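Local coordinates for protein epoxide hydrolase (Aspergillus niger, PDB 3G02) that probably catalyses the hydrolysis of epoxides to diols, in an alpha/beta-hydrolase-fold variant obtained by directed evolution for enantioselectivity, at residues 167-175 / 197-208; 253-264 / 308-319. The protein carries 9 engineered substitutions. All coordinates share one frame; numbering follows the deposited sequence. Where two conformers were deposited one is given.

Interaction 1: residues 167-175 / 197-208; sequences LMDNARVVD and FVGRLLGVGFDA. With FMT (formic acid), chain D.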
loop_
_atom_site.group_PDB
_atom_site.type_symbol
_atom_site.label_atom_id
_atom_site.label_comp_id
_atom_site.label_asym_id
_atom_site.label_seq_id
_atom_site.Cartn_x
_atom_site.Cartn_y
_atom_site.Cartn_z
ATOM N N LEU A 167 17.311 -6.631 -10.378
ATOM C CA LEU A 167 18.410 -6.726 -9.422
ATOM C C LEU A 167 19.758 -7.007 -10.087
ATOM O O LEU A 167 20.766 -6.422 -9.700
ATOM C CB LEU A 167 18.093 -7.755 -8.330
ATOM C CG LEU A 167 16.931 -7.373 -7.399
ATOM C CD1 LEU A 167 16.284 -8.591 -6.766
ATOM C CD2 LEU A 167 17.392 -6.382 -6.332
ATOM N N MET A 168 19.763 -7.874 -11.100
ATOM C CA MET A 168 20.994 -8.173 -11.838
ATOM C C MET A 168 21.523 -6.947 -12.575
ATOM O O MET A 168 22.735 -6.727 -12.646
ATOM C CB MET A 168 20.777 -9.329 -12.819
ATOM C CG MET A 168 22.058 -9.834 -13.484
ATOM S SD MET A 168 23.261 -10.478 -12.296
ATOM C CE MET A 168 22.430 -11.952 -11.716
ATOM N N ASP A 169 20.608 -6.148 -13.119
ATOM C CA ASP A 169 20.966 -4.900 -13.784
ATOM C C ASP A 169 21.631 -3.925 -12.813
ATOM O O ASP A 169 22.611 -3.261 -13.159
ATOM C CB ASP A 169 19.727 -4.253 -14.402
ATOM C CG ASP A 169 19.139 -5.070 -15.537
ATOM O OD1 ASP A 169 19.888 -5.451 -16.462
ATOM O OD2 ASP A 169 17.918 -5.324 -15.509
ATOM N N ASN A 170 21.088 -3.845 -11.599
ATOM C CA ASN A 170 21.689 -3.042 -10.543
ATOM C C ASN A 170 23.105 -3.504 -10.216
ATOM O O ASN A 170 24.019 -2.682 -10.088
ATOM C CB ASN A 170 20.819 -3.069 -9.283
ATOM C CG ASN A 170 19.727 -2.009 -9.299
ATOM O OD1 ASN A 170 19.879 -0.951 -8.695
ATOM N ND2 ASN A 170 18.627 -2.288 -9.989
ATOM N N ALA A 171 23.274 -4.819 -10.091
ATOM C CA ALA A 171 24.580 -5.422 -9.821
ATOM C C ALA A 171 25.579 -5.093 -10.926
ATOM O O ALA A 171 26.713 -4.696 -10.651
ATOM C CB ALA A 171 24.447 -6.925 -9.639
ATOM N N ARG A 172 25.146 -5.232 -12.177
ATOM C CA ARG A 172 26.007 -4.930 -13.315
ATOM C C ARG A 172 26.476 -3.466 -13.303
ATOM O O ARG A 172 27.634 -3.173 -13.607
ATOM C CB ARG A 172 25.300 -5.275 -14.627
ATOM C CG ARG A 172 26.198 -5.206 -15.863
ATOM C CD ARG A 172 25.428 -5.518 -17.143
ATOM N NE ARG A 172 24.336 -4.573 -17.356
ATOM C CZ ARG A 172 23.046 -4.850 -17.174
ATOM N NH1 ARG A 172 22.667 -6.063 -16.788
ATOM N NH2 ARG A 172 22.138 -3.908 -17.381
ATOM N N VAL A 173 25.580 -2.553 -12.930
ATOM C CA VAL A 173 25.922 -1.132 -12.804
ATOM C C VAL A 173 26.970 -0.887 -11.707
ATOM O O VAL A 173 27.924 -0.137 -11.916
ATOM C CB VAL A 173 24.661 -0.256 -12.568
ATOM C CG1 VAL A 173 25.043 1.170 -12.183
ATOM C CG2 VAL A 173 23.780 -0.251 -13.818
ATOM N N VAL A 174 26.787 -1.513 -10.545
ATOM C CA VAL A 174 27.733 -1.357 -9.435
ATOM C C VAL A 174 29.111 -1.906 -9.819
ATOM O O VAL A 174 30.128 -1.245 -9.599
ATOM C CB VAL A 174 27.211 -2.012 -8.132
ATOM C CG1 VAL A 174 28.273 -1.982 -7.034
ATOM C CG2 VAL A 174 25.951 -1.304 -7.647
ATOM N N ASP A 175 29.128 -3.096 -10.413
ATOM C CA ASP A 175 30.373 -3.713 -10.871
ATOM C C ASP A 175 31.085 -2.824 -11.894
ATOM O O ASP A 175 32.305 -2.641 -11.823
ATOM C CB ASP A 175 30.108 -5.103 -11.454
ATOM C CG ASP A 175 31.352 -5.736 -12.055
ATOM O OD1 ASP A 175 32.228 -6.192 -11.290
ATOM O OD2 ASP A 175 31.433 -5.792 -13.300
ATOM N N PHE A 197 21.030 -7.932 -1.453
ATOM C CA PHE A 197 20.741 -8.836 -2.561
ATOM C C PHE A 197 21.591 -8.489 -3.777
ATOM O O PHE A 197 22.102 -9.386 -4.441
ATOM C CB PHE A 197 19.252 -8.915 -2.917
ATOM C CG PHE A 197 18.908 -10.144 -3.717
ATOM C CD1 PHE A 197 18.541 -11.325 -3.077
ATOM C CD2 PHE A 197 19.009 -10.137 -5.106
ATOM C CE1 PHE A 197 18.249 -12.475 -3.813
ATOM C CE2 PHE A 197 18.714 -11.281 -5.854
ATOM C CZ PHE A 197 18.336 -12.448 -5.204
ATOM N N VAL A 198 21.758 -7.195 -4.049
ATOM C CA VAL A 198 22.704 -6.747 -5.074
ATOM C C VAL A 198 24.105 -7.274 -4.742
ATOM O O VAL A 198 24.784 -7.833 -5.610
ATOM C CB VAL A 198 22.700 -5.212 -5.230
ATOM C CG1 VAL A 198 23.737 -4.752 -6.257
ATOM C CG2 VAL A 198 21.314 -4.730 -5.642
ATOM N N GLY A 199 24.512 -7.132 -3.480
ATOM C CA GLY A 199 25.793 -7.672 -3.012
ATOM C C GLY A 199 25.934 -9.177 -3.181
ATOM O O GLY A 199 27.007 -9.667 -3.551
ATOM N N ARG A 200 24.860 -9.913 -2.906
ATOM C CA ARG A 200 24.844 -11.362 -3.103
ATOM C C ARG A 200 25.110 -11.710 -4.568
ATOM O O ARG A 200 25.940 -12.574 -4.861
ATOM C CB ARG A 200 23.512 -11.966 -2.642
ATOM C CG ARG A 200 23.417 -13.483 -2.830
ATOM C CD ARG A 200 22.212 -14.088 -2.121
ATOM N NE ARG A 200 22.338 -14.021 -0.664
ATOM C CZ ARG A 200 22.951 -14.929 0.091
ATOM N NH1 ARG A 200 23.507 -16.008 -0.458
ATOM N NH2 ARG A 200 23.005 -14.765 1.407
ATOM N N LEU A 201 24.415 -11.029 -5.477
ATOM C CA LEU A 201 24.586 -11.268 -6.914
ATOM C C LEU A 201 26.007 -10.954 -7.380
ATOM O O LEU A 201 26.572 -11.678 -8.210
ATOM C CB LEU A 201 23.564 -10.476 -7.732
ATOM C CG LEU A 201 22.088 -10.847 -7.564
ATOM C CD1 LEU A 201 21.223 -9.888 -8.356
ATOM C CD2 LEU A 201 21.813 -12.289 -7.988
ATOM N N LEU A 202 26.585 -9.885 -6.839
ATOM C CA LEU A 202 27.983 -9.549 -7.113
ATOM C C LEU A 202 28.929 -10.652 -6.631
ATOM O O LEU A 202 29.844 -11.057 -7.357
ATOM C CB LEU A 202 28.348 -8.197 -6.491
ATOM C CG LEU A 202 27.664 -6.991 -7.151
ATOM C CD1 LEU A 202 27.749 -5.751 -6.279
ATOM C CD2 LEU A 202 28.242 -6.718 -8.539
ATOM N N GLY A 203 28.697 -11.149 -5.419
ATOM C CA GLY A 203 29.488 -12.252 -4.879
ATOM C C GLY A 203 29.370 -13.516 -5.713
ATOM O O GLY A 203 30.359 -14.215 -5.941
ATOM N N VAL A 204 28.157 -13.794 -6.179
ATOM C CA VAL A 204 27.853 -15.020 -6.920
ATOM C C VAL A 204 28.417 -15.028 -8.346
ATOM O O VAL A 204 28.988 -16.034 -8.785
ATOM C CB VAL A 204 26.318 -15.284 -6.936
ATOM C CG1 VAL A 204 25.942 -16.387 -7.927
ATOM C CG2 VAL A 204 25.831 -15.637 -5.538
ATOM N N GLY A 205 28.278 -13.911 -9.055
ATOM C CA GLY A 205 28.488 -13.911 -10.502
ATOM C C GLY A 205 29.499 -12.954 -11.097
ATOM O O GLY A 205 29.726 -12.972 -12.309
ATOM N N PHE A 206 30.118 -12.123 -10.263
ATOM C CA PHE A 206 31.033 -11.100 -10.757
ATOM C C PHE A 206 32.447 -11.334 -10.231
ATOM O O PHE A 206 32.694 -11.259 -9.024
ATOM C CB PHE A 206 30.514 -9.696 -10.408
ATOM C CG PHE A 206 29.262 -9.306 -11.158
ATOM C CD1 PHE A 206 28.014 -9.784 -10.759
ATOM C CD2 PHE A 206 29.330 -8.463 -12.262
ATOM C CE1 PHE A 206 26.856 -9.427 -11.448
ATOM C CE2 PHE A 206 28.176 -8.098 -12.954
ATOM C CZ PHE A 206 26.940 -8.585 -12.546
ATOM N N ASP A 207 33.365 -11.636 -11.148
ATOM C CA ASP A 207 34.722 -12.049 -10.786
ATOM C C ASP A 207 35.507 -11.002 -10.004
ATOM O O ASP A 207 36.316 -11.353 -9.142
ATOM C CB ASP A 207 35.511 -12.459 -12.031
ATOM C CG ASP A 207 35.067 -13.796 -12.590
ATOM O OD1 ASP A 207 35.567 -14.171 -13.672
ATOM O OD2 ASP A 207 34.227 -14.476 -11.961
ATOM N N ALA A 208 35.264 -9.729 -10.309
ATOM C CA ALA A 208 35.954 -8.625 -9.645
ATOM C C ALA A 208 35.532 -8.475 -8.182
ATOM O O ALA A 208 36.284 -7.944 -7.370
ATOM C CB ALA A 208 35.742 -7.330 -10.402
HETATM C C FMT D . 20.495 -11.196 0.727
HETATM O O1 FMT D . 19.493 -10.717 1.257
HETATM O O2 FMT D . 20.921 -12.326 0.969
HETATM O O HOH W 1 33.357 -8.526 -12.271
#
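Asp175 OD1 is gripped by a water at 2.8 Å that donates to it and in turn accepts from the backbone N of Ala208, bridging the two segments; Tyr187 OH binds the same oxygen. Lys179 pairs with OD2, so the buried carboxylate is met on both oxygens. A chi1 of 175° turns the Asp175 carboxylate away from its own backbone N and against the Phe206 ring, Asp175 CG lying 3.4 Å from Phe206 CD2. Carboxylate and ring are inclined, their planes 49° apart. Elsewhere on the same ring, Met168 SD comes to the edge in a Met-aromatic contact, 3.8 Å from Phe206 CE1, while Leu202 CD2 lies over one face, offset toward the rim. The methionine chain is bent at chi2 and chi3, which carries its CE methyl to Leu201 CD2. Val198 is a knob in the hole formed by Leu167, Asn170, Ala171 and Val174, its CG1 branch 3.7 Å from Ala171 CA. At the N-terminal end, Leu167 CD1 meets Phe197 CD2 at 3.5 Å, the two side chains crossing almost perpendicularly. The helix segments cross at -70°, with axes 8.8 Å apart. This pair lies against the central sheet: Val174 and Val198 rest on Leu115 of strand 110-115, Leu202 on strand 187-191, and Leu167 and Phe197 also face helix 315-318.

Interaction 2: residues 253-264 / 308-319; sequences AMEHSTRPSTIG and FPRAIHTYREWV. Engineered in segment 308-319: Trp318 (natural residue Thr), Val319 (natural residue Thr). With FMT (formic acid), chain C.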
loop_
_atom_site.group_PDB
_atom_site.type_symbol
_atom_site.label_atom_id
_atom_site.label_comp_id
_atom_site.label_asym_id
_atom_site.label_seq_id
_atom_site.Cartn_x
_atom_site.Cartn_y
_atom_site.Cartn_z
ATOM N N ALA A 253 5.629 -3.424 0.861
ATOM C CA ALA A 253 6.509 -4.091 -0.092
ATOM C C ALA A 253 5.682 -4.780 -1.165
ATOM O O ALA A 253 6.034 -4.758 -2.347
ATOM C CB ALA A 253 7.393 -5.111 0.630
ATOM N N MET A 254 4.569 -5.379 -0.750
ATOM C CA MET A 254 3.659 -6.009 -1.704
ATOM C C MET A 254 3.060 -4.995 -2.675
ATOM O O MET A 254 2.867 -5.294 -3.852
ATOM C CB MET A 254 2.562 -6.760 -0.964
ATOM C CG MET A 254 3.097 -7.948 -0.176
ATOM S SD MET A 254 3.935 -9.222 -1.132
ATOM C CE MET A 254 2.747 -9.606 -2.415
ATOM N N GLU A 255 2.783 -3.790 -2.180
ATOM C CA GLU A 255 2.282 -2.719 -3.039
ATOM C C GLU A 255 3.372 -2.240 -4.000
ATOM O O GLU A 255 3.113 -2.069 -5.192
ATOM C CB GLU A 255 1.713 -1.573 -2.197
ATOM C CG GLU A 255 1.128 -0.412 -3.013
ATOM C CD GLU A 255 -0.152 -0.745 -3.772
ATOM O OE1 GLU A 255 -0.744 -1.828 -3.567
ATOM O OE2 GLU A 255 -0.574 0.101 -4.597
ATOM N N HIS A 256 4.594 -2.061 -3.500
ATOM C CA HIS A 256 5.725 -1.699 -4.367
ATOM C C HIS A 256 5.941 -2.728 -5.478
ATOM O O HIS A 256 6.264 -2.368 -6.612
ATOM C CB HIS A 256 7.038 -1.628 -3.586
ATOM C CG HIS A 256 7.115 -0.548 -2.548
ATOM N ND1 HIS A 256 8.255 -0.355 -1.798
ATOM C CD2 HIS A 256 6.232 0.394 -2.138
ATOM C CE1 HIS A 256 8.069 0.646 -0.959
ATOM N NE2 HIS A 256 6.850 1.121 -1.145
ATOM N N SER A 257 5.782 -4.001 -5.126
ATOM C CA SER A 257 6.009 -5.097 -6.063
ATOM C C SER A 257 4.926 -5.158 -7.132
ATOM O O SER A 257 5.215 -5.171 -8.329
ATOM C CB SER A 257 6.064 -6.427 -5.317
ATOM O OG SER A 257 6.112 -7.504 -6.236
ATOM N N THR A 258 3.676 -5.189 -6.680
ATOM C CA THR A 258 2.538 -5.459 -7.566
ATOM C C THR A 258 1.989 -4.249 -8.310
ATOM O O THR A 258 1.504 -4.381 -9.442
ATOM C CB THR A 258 1.383 -6.116 -6.802
ATOM O OG1 THR A 258 0.951 -5.248 -5.742
ATOM C CG2 THR A 258 1.819 -7.455 -6.222
ATOM N N ARG A 259 2.043 -3.082 -7.669
ATOM C CA ARG A 259 1.469 -1.865 -8.240
ATOM C C ARG A 259 2.402 -0.659 -8.112
ATOM O O ARG A 259 1.995 0.402 -7.612
ATOM C CB ARG A 259 0.093 -1.570 -7.628
ATOM C CG ARG A 259 -0.967 -2.619 -7.909
ATOM C CD ARG A 259 -1.372 -2.677 -9.388
ATOM N NE ARG A 259 -2.523 -3.561 -9.551
ATOM C CZ ARG A 259 -2.435 -4.876 -9.730
ATOM N NH1 ARG A 259 -1.244 -5.461 -9.790
ATOM N NH2 ARG A 259 -3.541 -5.610 -9.843
ATOM N N PRO A 260 3.650 -0.790 -8.607
ATOM C CA PRO A 260 4.594 0.319 -8.454
ATOM C C PRO A 260 4.128 1.615 -9.109
ATOM O O PRO A 260 4.409 2.692 -8.587
ATOM C CB PRO A 260 5.874 -0.207 -9.123
ATOM C CG PRO A 260 5.412 -1.304 -10.033
ATOM C CD PRO A 260 4.265 -1.933 -9.310
ATOM N N SER A 261 3.430 1.523 -10.236
ATOM C CA SER A 261 2.966 2.743 -10.891
ATOM C C SER A 261 1.944 3.508 -10.040
ATOM O O SER A 261 2.054 4.722 -9.867
ATOM C CB SER A 261 2.403 2.456 -12.281
ATOM O OG SER A 261 2.100 3.683 -12.914
ATOM N N THR A 262 0.963 2.789 -9.497
ATOM C CA THR A 262 -0.049 3.406 -8.648
ATOM C C THR A 262 0.577 4.047 -7.411
ATOM O O THR A 262 0.382 5.233 -7.155
ATOM C CB THR A 262 -1.131 2.395 -8.243
ATOM O OG1 THR A 262 -1.792 1.940 -9.424
ATOM C CG2 THR A 262 -2.156 3.029 -7.310
ATOM N N ILE A 263 1.353 3.276 -6.657
ATOM C CA ILE A 263 1.913 3.819 -5.422
ATOM C C ILE A 263 2.924 4.939 -5.715
ATOM O O ILE A 263 3.005 5.905 -4.962
ATOM C CB ILE A 263 2.446 2.707 -4.464
ATOM C CG1 ILE A 263 2.799 3.279 -3.079
ATOM C CG2 ILE A 263 3.625 1.952 -5.073
ATOM C CD1 ILE A 263 1.634 3.947 -2.336
ATOM N N GLY A 264 3.652 4.824 -6.826
ATOM C CA GLY A 264 4.548 5.894 -7.264
ATOM C C GLY A 264 3.808 7.203 -7.457
ATOM O O GLY A 264 4.262 8.253 -7.008
ATOM N N PHE A 308 11.075 8.100 -5.049
ATOM C CA PHE A 308 10.193 6.987 -4.743
ATOM C C PHE A 308 9.676 6.220 -5.973
ATOM O O PHE A 308 9.814 4.995 -6.022
ATOM C CB PHE A 308 9.023 7.358 -3.823
ATOM C CG PHE A 308 8.133 6.192 -3.554
ATOM C CD1 PHE A 308 8.440 5.299 -2.530
ATOM C CD2 PHE A 308 7.051 5.926 -4.386
ATOM C CE1 PHE A 308 7.652 4.180 -2.310
ATOM C CE2 PHE A 308 6.256 4.804 -4.177
ATOM C CZ PHE A 308 6.553 3.934 -3.135
ATOM N N PRO A 309 9.056 6.922 -6.947
ATOM C CA PRO A 309 8.510 6.162 -8.075
ATOM C C PRO A 309 9.557 5.437 -8.924
ATOM O O PRO A 309 9.213 4.481 -9.628
ATOM C CB PRO A 309 7.792 7.232 -8.907
ATOM C CG PRO A 309 8.456 8.515 -8.525
ATOM C CD PRO A 309 8.765 8.366 -7.069
ATOM N N ARG A 310 10.810 5.885 -8.853
ATOM C CA ARG A 310 11.897 5.310 -9.648
ATOM C C ARG A 310 12.637 4.192 -8.921
ATOM O O ARG A 310 13.135 3.254 -9.542
ATOM C CB ARG A 310 12.899 6.406 -10.033
ATOM C CG ARG A 310 12.272 7.615 -10.721
ATOM C CD ARG A 310 13.324 8.609 -11.197
ATOM N NE ARG A 310 14.021 9.280 -10.094
ATOM C CZ ARG A 310 15.332 9.200 -9.858
ATOM N NH1 ARG A 310 16.123 8.450 -10.624
ATOM N NH2 ARG A 310 15.855 9.872 -8.839
ATOM N N ALA A 311 12.711 4.299 -7.596
ATOM C CA ALA A 311 13.538 3.406 -6.790
ATOM C C ALA A 311 12.906 2.040 -6.571
ATOM O O ALA A 311 13.603 1.060 -6.300
ATOM C CB ALA A 311 13.829 4.058 -5.453
ATOM N N ILE A 312 11.584 1.973 -6.674
ATOM C CA ILE A 312 10.881 0.755 -6.271
ATOM C C ILE A 312 10.842 -0.345 -7.338
ATOM O O ILE A 312 10.263 -1.406 -7.110
ATOM C CB ILE A 312 9.471 1.064 -5.713
ATOM C CG1 ILE A 312 8.601 1.777 -6.758
ATOM C CG2 ILE A 312 9.589 1.888 -4.416
ATOM C CD1 ILE A 312 7.147 1.897 -6.354
ATOM N N HIS A 313 11.508 -0.114 -8.471
ATOM C CA HIS A 313 11.508 -1.085 -9.574
ATOM C C HIS A 313 11.962 -2.479 -9.157
ATOM O O HIS A 313 11.486 -3.477 -9.697
ATOM C CB HIS A 313 12.338 -0.583 -10.774
ATOM C CG HIS A 313 13.807 -0.439 -10.497
ATOM N ND1 HIS A 313 14.350 0.693 -9.924
ATOM C CD2 HIS A 313 14.848 -1.269 -10.746
ATOM C CE1 HIS A 313 15.659 0.543 -9.815
ATOM N NE2 HIS A 313 15.987 -0.637 -10.308
ATOM N N THR A 314 12.869 -2.545 -8.187
ATOM C CA THR A 314 13.440 -3.819 -7.771
ATOM C C THR A 314 12.469 -4.695 -6.991
ATOM O O THR A 314 12.661 -5.905 -6.916
ATOM C CB THR A 314 14.681 -3.619 -6.896
ATOM O OG1 THR A 314 14.358 -2.708 -5.845
ATOM C CG2 THR A 314 15.833 -3.058 -7.725
ATOM N N TYR A 315 11.434 -4.095 -6.409
ATOM C CA TYR A 315 10.544 -4.857 -5.534
ATOM C C TYR A 315 9.853 -6.037 -6.209
ATOM O O TYR A 315 9.669 -7.076 -5.589
ATOM C CB TYR A 315 9.518 -3.946 -4.861
ATOM C CG TYR A 315 10.074 -3.250 -3.646
ATOM C CD1 TYR A 315 10.872 -2.116 -3.779
ATOM C CD2 TYR A 315 9.818 -3.735 -2.363
ATOM C CE1 TYR A 315 11.393 -1.473 -2.661
ATOM C CE2 TYR A 315 10.335 -3.104 -1.240
ATOM C CZ TYR A 315 11.123 -1.976 -1.397
ATOM O OH TYR A 315 11.640 -1.336 -0.294
ATOM N N ARG A 316 9.483 -5.883 -7.476
ATOM C CA ARG A 316 8.815 -6.981 -8.184
ATOM C C ARG A 316 9.716 -8.208 -8.353
ATOM O O ARG A 316 9.216 -9.310 -8.572
ATOM C CB ARG A 316 8.230 -6.521 -9.519
ATOM C CG ARG A 316 9.206 -5.851 -10.460
ATOM C CD ARG A 316 8.446 -5.345 -11.656
ATOM N NE ARG A 316 9.230 -4.508 -12.557
ATOM C CZ ARG A 316 9.345 -3.186 -12.456
ATOM N NH1 ARG A 316 8.756 -2.531 -11.461
ATOM N NH2 ARG A 316 10.061 -2.516 -13.346
ATOM N N GLU A 317 11.029 -8.013 -8.230
ATOM C CA GLU A 317 11.983 -9.129 -8.194
ATOM C C GLU A 317 12.426 -9.478 -6.770
ATOM O O GLU A 317 12.700 -10.642 -6.469
ATOM C CB GLU A 317 13.217 -8.819 -9.040
ATOM C CG GLU A 317 12.951 -8.719 -10.530
ATOM C CD GLU A 317 14.220 -8.789 -11.361
ATOM O OE1 GLU A 317 15.322 -8.659 -10.785
ATOM O OE2 GLU A 317 14.105 -8.977 -12.593
ATOM N N TRP A 318 12.507 -8.473 -5.900
ATOM C CA TRP A 318 13.055 -8.661 -4.553
ATOM C C TRP A 318 12.092 -9.352 -3.581
ATOM O O TRP A 318 12.525 -10.148 -2.746
ATOM C CB TRP A 318 13.536 -7.319 -3.987
ATOM C CG TRP A 318 14.327 -7.403 -2.702
ATOM C CD1 TRP A 318 15.513 -8.061 -2.499
ATOM C CD2 TRP A 318 14.000 -6.776 -1.457
ATOM N NE1 TRP A 318 15.934 -7.890 -1.201
ATOM C CE2 TRP A 318 15.024 -7.107 -0.540
ATOM C CE3 TRP A 318 12.937 -5.970 -1.024
ATOM C CZ2 TRP A 318 15.016 -6.660 0.785
ATOM C CZ3 TRP A 318 12.929 -5.530 0.293
ATOM C CH2 TRP A 318 13.966 -5.875 1.181
ATOM N N VAL A 319 10.805 -9.033 -3.699
ATOM C CA VAL A 319 9.771 -9.622 -2.845
ATOM C C VAL A 319 9.700 -11.164 -2.977
ATOM O O VAL A 319 9.688 -11.858 -1.956
ATOM C CB VAL A 319 8.392 -8.921 -3.046
ATOM C CG1 VAL A 319 7.268 -9.702 -2.385
ATOM C CG2 VAL A 319 8.436 -7.500 -2.496
HETATM C C FMT C . 12.939 -2.617 2.218
HETATM O O1 FMT C . 13.359 -3.125 3.252
HETATM O O2 FMT C . 11.741 -2.620 1.927
HETATM O O HOH W 2 8.446 -3.071 -8.439
#
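An aromatic cluster of His256, Phe308 and Tyr315 includes, in Tyr315, the predicted proton donor of the active site of this alpha/beta hydrolase. His256 turns an edge to the face of Tyr315, planes at 87°, and places ND1 over the ring centre, 3.3 Å from Tyr315 CZ. Its NE2 accepts from the indole N-H of Trp277, so ND1 probably carries the ring proton and directs it into the tyrosine face. Phe308 in turn presents its edge to His256 in an offset edge-to-face pair. Ile312 CG2 makes a CH-pi contact over one face of the histidine, 3.7 Å from His256 ND1, and lies also over a face of Phe308, so that one methyl sits in the angle between the two rings. The chi1 of 60° sets the CG1 branch of Ile312 between backbone N and carbonyl carbon, and its CD1 reaches Pro260 CB at 3.7 Å. The phenol oxygen, Tyr315 OH, donates to O2 of a formic acid molecule, probably from the crystallisation liquor, at 2.6 Å; Tyr252 OH binds the same molecule, and the engineered Trp318 approaches it with CZ3. Arg316, salt-bridged to Asp164 and to Glu47 of the second subunit, flanks Pro260. Beside it a water joins the backbones, accepting from Arg316 N at 3.1 Å and standing 2.9 Å from His256 O and 2.8 Å from Ile312 O.

Along the chain the two contacts follow in series, neither nesting nor crossing. Interaction 1 closes a short loop of 21 residues that runs through strand 187-191 and the predicted nucleophile Asp193, tying together two helices beside the sheet. Interaction 2 closes a longer, largely helical excursion of 43 residues and brings Tyr315 to within about 5 Å, side chain to side chain, of Asp193. The two meet directly although their centres are 20 Å apart: Leu167 N probably bonds Glu317 OE1, Asn170 ND2 probably bonds His313 NE2, and Phe197 packs on the engineered Trp318. The helical layer carrying Tyr315 is thereby joined to the sheet-bound helices near the nucleophile.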